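Local coordinates for protein glycosyltransferase (Streptomyces viridochromogenes, PDB 2IUY) that probably transfers a sugar from a nucleotide-sugar donor as a GT-B-type, family GT4 retaining glycosyltransferase involved in avilamycin A biosynthesis, at residues Y152-L166 with E223-L236. Residues are numbered along the deposited sequence; the frame is centred on the assembly and turned at random.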
loop_
_atom_site.group_PDB
_atom_site.type_symbol
_atom_site.label_atom_id
_atom_site.label_comp_id
_atom_site.label_asym_id
_atom_site.label_seq_id
_atom_site.Cartn_x
_atom_site.Cartn_y
_atom_site.Cartn_z
ATOM N N TYR A 152 4.882 -12.632 -3.929
ATOM C CA TYR A 152 3.534 -13.166 -3.714
ATOM C C TYR A 152 3.405 -14.571 -4.278
ATOM O O TYR A 152 4.272 -15.041 -5.052
ATOM C CB TYR A 152 2.436 -12.208 -4.250
ATOM C CG TYR A 152 2.553 -10.876 -3.520
ATOM C CD1 TYR A 152 1.877 -10.638 -2.305
ATOM C CD2 TYR A 152 3.430 -9.895 -3.990
ATOM C CE1 TYR A 152 2.064 -9.431 -1.611
ATOM C CE2 TYR A 152 3.616 -8.712 -3.304
ATOM C CZ TYR A 152 2.940 -8.487 -2.139
ATOM O OH TYR A 152 3.184 -7.285 -1.525
ATOM N N ARG A 153 2.325 -15.236 -3.877
ATOM C CA ARG A 153 2.045 -16.557 -4.386
ATOM C C ARG A 153 1.681 -16.473 -5.867
ATOM O O ARG A 153 0.943 -15.571 -6.315
ATOM C CB ARG A 153 0.937 -17.251 -3.594
ATOM C CG ARG A 153 1.215 -17.487 -2.139
ATOM C CD ARG A 153 2.233 -18.599 -1.863
ATOM N NE ARG A 153 2.456 -18.703 -0.418
ATOM C CZ ARG A 153 3.607 -18.454 0.202
ATOM N NH1 ARG A 153 4.705 -18.139 -0.489
ATOM N NH2 ARG A 153 3.680 -18.579 1.535
ATOM N N SER A 154 2.181 -17.455 -6.594
ATOM C CA SER A 154 2.074 -17.527 -8.011
ATOM C C SER A 154 1.057 -18.575 -8.398
ATOM O O SER A 154 0.597 -19.364 -7.561
ATOM C CB SER A 154 3.447 -17.885 -8.582
ATOM O OG SER A 154 3.731 -19.241 -8.286
ATOM N N ALA A 155 0.701 -18.609 -9.676
ATOM C CA ALA A 155 -0.193 -19.657 -10.199
ATOM C C ALA A 155 0.398 -21.065 -9.951
ATOM O O ALA A 155 -0.328 -21.996 -9.567
ATOM C CB ALA A 155 -0.479 -19.429 -11.674
ATOM N N ALA A 156 1.720 -21.185 -10.115
ATOM C CA ALA A 156 2.457 -22.435 -9.913
ATOM C C ALA A 156 2.474 -22.950 -8.456
ATOM O O ALA A 156 2.556 -24.166 -8.224
ATOM C CB ALA A 156 3.877 -22.291 -10.459
ATOM N N ASP A 157 2.401 -22.033 -7.484
ATOM C CA ASP A 157 2.228 -22.412 -6.062
ATOM C C ASP A 157 0.948 -23.189 -5.783
ATOM O O ASP A 157 0.850 -23.886 -4.767
ATOM C CB ASP A 157 2.280 -21.195 -5.122
ATOM C CG ASP A 157 3.661 -20.543 -5.076
ATOM O OD1 ASP A 157 4.677 -21.266 -5.231
ATOM O OD2 ASP A 157 3.749 -19.300 -4.913
ATOM N N GLN A 158 -0.036 -23.046 -6.655
ATOM C CA GLN A 158 -1.271 -23.856 -6.538
ATOM C C GLN A 158 -1.897 -23.813 -5.146
ATOM O O GLN A 158 -2.319 -24.849 -4.584
ATOM C CB GLN A 158 -1.006 -25.304 -6.966
ATOM C CG GLN A 158 -0.851 -25.418 -8.466
ATOM C CD GLN A 158 -0.402 -26.784 -8.888
ATOM O OE1 GLN A 158 0.391 -27.428 -8.197
ATOM N NE2 GLN A 158 -0.926 -27.252 -10.011
ATOM N N VAL A 159 -1.952 -22.610 -4.580
ATOM C CA VAL A 159 -2.709 -22.387 -3.332
ATOM C C VAL A 159 -4.206 -22.712 -3.530
ATOM O O VAL A 159 -4.862 -22.159 -4.411
ATOM C CB VAL A 159 -2.515 -20.947 -2.833
ATOM C CG1 VAL A 159 -3.386 -20.676 -1.565
ATOM C CG2 VAL A 159 -1.029 -20.674 -2.554
ATOM N N ALA A 160 -4.739 -23.634 -2.730
ATOM C CA ALA A 160 -6.151 -24.035 -2.872
ATOM C C ALA A 160 -7.092 -22.894 -2.450
ATOM O O ALA A 160 -6.879 -22.297 -1.416
ATOM C CB ALA A 160 -6.446 -25.299 -2.048
ATOM N N LYS A 161 -8.096 -22.589 -3.269
ATOM C CA LYS A 161 -9.053 -21.524 -2.977
ATOM C C LYS A 161 -9.948 -21.935 -1.808
ATOM O O LYS A 161 -10.404 -23.082 -1.736
ATOM C CB LYS A 161 -9.902 -21.179 -4.214
ATOM C CG LYS A 161 -9.205 -20.227 -5.216
ATOM C CD LYS A 161 -8.665 -18.966 -4.500
ATOM C CE LYS A 161 -8.304 -17.823 -5.460
ATOM N NZ LYS A 161 -7.818 -16.652 -4.678
ATOM N N GLU A 162 -10.146 -21.016 -0.858
ATOM C CA GLU A 162 -11.055 -21.271 0.245
ATOM C C GLU A 162 -12.350 -20.486 0.022
ATOM O O GLU A 162 -12.498 -19.744 -0.940
ATOM C CB GLU A 162 -10.410 -20.938 1.591
ATOM C CG GLU A 162 -9.069 -21.606 1.889
ATOM C CD GLU A 162 -9.159 -23.118 1.994
ATOM O OE1 GLU A 162 -10.243 -23.638 2.352
ATOM O OE2 GLU A 162 -8.146 -23.801 1.716
ATOM N N ASP A 163 -13.299 -20.644 0.920
ATOM C CA ASP A 163 -14.619 -20.054 0.701
ATOM C C ASP A 163 -14.750 -18.740 1.400
ATOM O O ASP A 163 -15.737 -18.046 1.200
ATOM C CB ASP A 163 -15.722 -21.008 1.153
ATOM C CG ASP A 163 -16.051 -22.062 0.085
ATOM O OD1 ASP A 163 -16.209 -21.674 -1.111
ATOM O OD2 ASP A 163 -16.161 -23.265 0.441
ATOM N N PHE A 164 -13.749 -18.399 2.217
ATOM C CA PHE A 164 -13.806 -17.193 3.062
ATOM C C PHE A 164 -13.533 -15.919 2.231
ATOM O O PHE A 164 -12.749 -15.969 1.270
ATOM C CB PHE A 164 -12.880 -17.323 4.283
ATOM C CG PHE A 164 -11.371 -17.276 3.959
ATOM C CD1 PHE A 164 -10.689 -16.047 3.813
ATOM C CD2 PHE A 164 -10.639 -18.459 3.822
ATOM C CE1 PHE A 164 -9.331 -16.008 3.532
ATOM C CE2 PHE A 164 -9.287 -18.423 3.521
ATOM C CZ PHE A 164 -8.630 -17.197 3.364
ATOM N N LEU A 165 -14.197 -14.810 2.591
ATOM C CA LEU A 165 -13.819 -13.450 2.099
ATOM C C LEU A 165 -12.737 -12.887 3.042
ATOM O O LEU A 165 -12.524 -13.447 4.117
ATOM C CB LEU A 165 -15.021 -12.528 1.995
ATOM C CG LEU A 165 -16.206 -13.051 1.146
ATOM C CD1 LEU A 165 -17.377 -12.020 1.001
ATOM C CD2 LEU A 165 -15.739 -13.532 -0.228
ATOM N N LEU A 166 -12.005 -11.864 2.630
ATOM C CA LEU A 166 -10.830 -11.474 3.409
ATOM C C LEU A 166 -10.754 -9.975 3.540
ATOM O O LEU A 166 -10.812 -9.271 2.533
ATOM C CB LEU A 166 -9.522 -11.977 2.794
ATOM C CG LEU A 166 -8.227 -11.496 3.478
ATOM C CD1 LEU A 166 -8.029 -12.115 4.867
ATOM C CD2 LEU A 166 -6.997 -11.828 2.600
ATOM N N GLU A 223 4.576 -15.580 6.059
ATOM C CA GLU A 223 4.009 -16.591 5.196
ATOM C C GLU A 223 2.487 -16.776 5.293
ATOM O O GLU A 223 1.855 -17.105 4.302
ATOM C CB GLU A 223 4.729 -17.923 5.400
ATOM C CG GLU A 223 6.236 -17.877 5.066
ATOM C CD GLU A 223 6.486 -17.584 3.595
ATOM O OE1 GLU A 223 5.922 -18.308 2.726
ATOM O OE2 GLU A 223 7.226 -16.611 3.315
ATOM N N ARG A 224 1.885 -16.586 6.465
ATOM C CA ARG A 224 0.420 -16.730 6.556
ATOM C C ARG A 224 -0.291 -15.633 5.762
ATOM O O ARG A 224 -1.235 -15.882 5.050
ATOM C CB ARG A 224 -0.106 -16.827 8.018
ATOM C CG ARG A 224 -1.661 -16.786 8.045
ATOM C CD ARG A 224 -2.440 -17.743 8.939
ATOM N NE ARG A 224 -2.520 -17.157 10.237
ATOM C CZ ARG A 224 -3.582 -17.001 11.007
ATOM N NH1 ARG A 224 -4.804 -17.455 10.725
ATOM N NH2 ARG A 224 -3.351 -16.398 12.152
ATOM N N ARG A 225 0.190 -14.417 5.887
ATOM C CA ARG A 225 -0.285 -13.281 5.130
ATOM C C ARG A 225 -0.447 -13.538 3.606
ATOM O O ARG A 225 -1.476 -13.216 2.991
ATOM C CB ARG A 225 0.690 -12.155 5.362
ATOM C CG ARG A 225 0.159 -10.817 4.979
ATOM C CD ARG A 225 1.290 -9.824 4.764
ATOM N NE ARG A 225 0.679 -8.590 4.322
ATOM C CZ ARG A 225 0.887 -8.022 3.137
ATOM N NH1 ARG A 225 1.759 -8.525 2.266
ATOM N NH2 ARG A 225 0.218 -6.922 2.862
ATOM N N LEU A 226 0.598 -14.137 3.028
ATOM C CA LEU A 226 0.661 -14.496 1.626
ATOM C C LEU A 226 -0.321 -15.565 1.234
ATOM O O LEU A 226 -0.984 -15.442 0.208
ATOM C CB LEU A 226 2.053 -15.008 1.322
ATOM C CG LEU A 226 3.230 -14.073 1.450
ATOM C CD1 LEU A 226 4.403 -14.863 0.839
ATOM C CD2 LEU A 226 2.982 -12.675 0.748
ATOM N N ASP A 227 -0.403 -16.625 2.046
ATOM C CA ASP A 227 -1.386 -17.679 1.813
ATOM C C ASP A 227 -2.820 -17.142 1.903
ATOM O O ASP A 227 -3.656 -17.489 1.072
ATOM C CB ASP A 227 -1.222 -18.820 2.821
ATOM C CG ASP A 227 0.090 -19.591 2.642
ATOM O OD1 ASP A 227 0.465 -19.854 1.479
ATOM O OD2 ASP A 227 0.722 -19.955 3.670
ATOM N N LEU A 228 -3.107 -16.304 2.901
ATOM C CA LEU A 228 -4.456 -15.705 3.045
ATOM C C LEU A 228 -4.838 -14.900 1.804
ATOM O O LEU A 228 -5.934 -15.031 1.257
ATOM C CB LEU A 228 -4.508 -14.827 4.314
ATOM C CG LEU A 228 -4.566 -15.545 5.673
ATOM C CD1 LEU A 228 -4.512 -14.503 6.816
ATOM C CD2 LEU A 228 -5.825 -16.395 5.786
ATOM N N LEU A 229 -3.898 -14.080 1.344
ATOM C CA LEU A 229 -4.092 -13.257 0.136
ATOM C C LEU A 229 -4.488 -14.082 -1.088
ATOM O O LEU A 229 -5.415 -13.722 -1.829
ATOM C CB LEU A 229 -2.813 -12.471 -0.167
ATOM C CG LEU A 229 -2.657 -10.963 0.047
ATOM C CD1 LEU A 229 -3.892 -10.166 0.498
ATOM C CD2 LEU A 229 -1.359 -10.593 0.814
ATOM N N ALA A 230 -3.798 -15.210 -1.241
ATOM C CA ALA A 230 -3.955 -16.153 -2.357
ATOM C C ALA A 230 -5.203 -17.092 -2.218
ATOM O O ALA A 230 -5.850 -17.439 -3.191
ATOM C CB ALA A 230 -2.673 -17.023 -2.434
ATOM N N SER A 231 -5.471 -17.549 -1.006
ATOM C CA SER A 231 -6.492 -18.558 -0.768
ATOM C C SER A 231 -7.888 -17.916 -0.657
ATOM O O SER A 231 -8.917 -18.583 -0.863
ATOM C CB SER A 231 -6.131 -19.360 0.498
ATOM O OG SER A 231 -6.114 -18.542 1.655
ATOM N N ALA A 232 -7.953 -16.610 -0.392
ATOM C CA ALA A 232 -9.272 -16.011 -0.173
ATOM C C ALA A 232 -10.150 -16.105 -1.411
ATOM O O ALA A 232 -9.677 -15.924 -2.520
ATOM C CB ALA A 232 -9.148 -14.548 0.297
ATOM N N HIS A 233 -11.456 -16.289 -1.226
ATOM C CA HIS A 233 -12.379 -16.151 -2.348
ATOM C C HIS A 233 -12.328 -14.724 -2.979
ATOM O O HIS A 233 -12.319 -14.545 -4.208
ATOM C CB HIS A 233 -13.796 -16.570 -1.903
ATOM C CG HIS A 233 -14.797 -16.575 -3.016
ATOM N ND1 HIS A 233 -15.118 -17.715 -3.719
ATOM C CD2 HIS A 233 -15.512 -15.575 -3.584
ATOM C CE1 HIS A 233 -15.993 -17.421 -4.667
ATOM N NE2 HIS A 233 -16.244 -16.126 -4.615
ATOM N N ALA A 234 -12.291 -13.695 -2.130
ATOM C CA ALA A 234 -12.193 -12.331 -2.614
ATOM C C ALA A 234 -11.681 -11.517 -1.468
ATOM O O ALA A 234 -11.804 -11.930 -0.328
ATOM C CB ALA A 234 -13.581 -11.753 -3.119
ATOM N N VAL A 235 -11.095 -10.366 -1.795
ATOM C CA VAL A 235 -10.661 -9.400 -0.782
ATOM C C VAL A 235 -11.643 -8.239 -0.829
ATOM O O VAL A 235 -12.112 -7.871 -1.890
ATOM C CB VAL A 235 -9.182 -8.948 -1.040
ATOM C CG1 VAL A 235 -8.864 -7.619 -0.332
ATOM C CG2 VAL A 235 -8.208 -10.079 -0.592
ATOM N N LEU A 236 -11.955 -7.692 0.330
ATOM C CA LEU A 236 -12.900 -6.601 0.485
ATOM C C LEU A 236 -12.101 -5.380 0.952
ATOM O O LEU A 236 -11.482 -5.376 2.041
ATOM C CB LEU A 236 -13.968 -6.984 1.523
ATOM C CG LEU A 236 -14.728 -8.315 1.362
ATOM C CD1 LEU A 236 -15.929 -8.404 2.395
ATOM C CD2 LEU A 236 -15.255 -8.539 -0.076
HETATM O O HOH W 1 0.268 -14.104 -1.844
HETATM O O HOH W 2 -12.974 -19.562 -3.642
#
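R153 leaves its backbone with CG anti to the carbonyl carbon (chi1 -61°) and turns at chi2 (-73°), which lays the guanidinium against the helix carrying E223, L226 and D227. The long side chain carries a flat, multi-donor head that serves two acids one turn apart: NE meets D227 OD1 at 3.0 Å and NH2 meets E223 OE1 at 2.6 Å, both salt bridges in the guanidinium plane but above the carboxylate planes. L226 CD1 lies over one guanidinium face, 3.4 Å above its plane and toward the rim. Beyond, small A230 lets V159 CG1 approach its CB to 3.8 Å.

K161 bends at chi2 (-52°), then extends to the helix's C-terminal end, where NZ donates to A230 O (2.6 Å) and A232 O (2.9 Å); a long lysine, with several N-H groups on one ammonium, can bridge two carbonyls there. E162 N donates to S231 O, in that carbonyl's plane. The F164 ring lies against A232, whose CA makes a CH-pi contact over its face, while S231 OG, bonded to D227 O, sits at the ring edge.

L166 and V235 pair in parallel, with L236 N bonding L166 O at 2.9 Å. Strand 165-168 lies between 191-194 and 234-237 in a Rossmann-like sheet, while Y152 OH hydrogen-bonds and UDP-binding R225 salt-bridges to E260, another UDP-site residue, on helix 256-263.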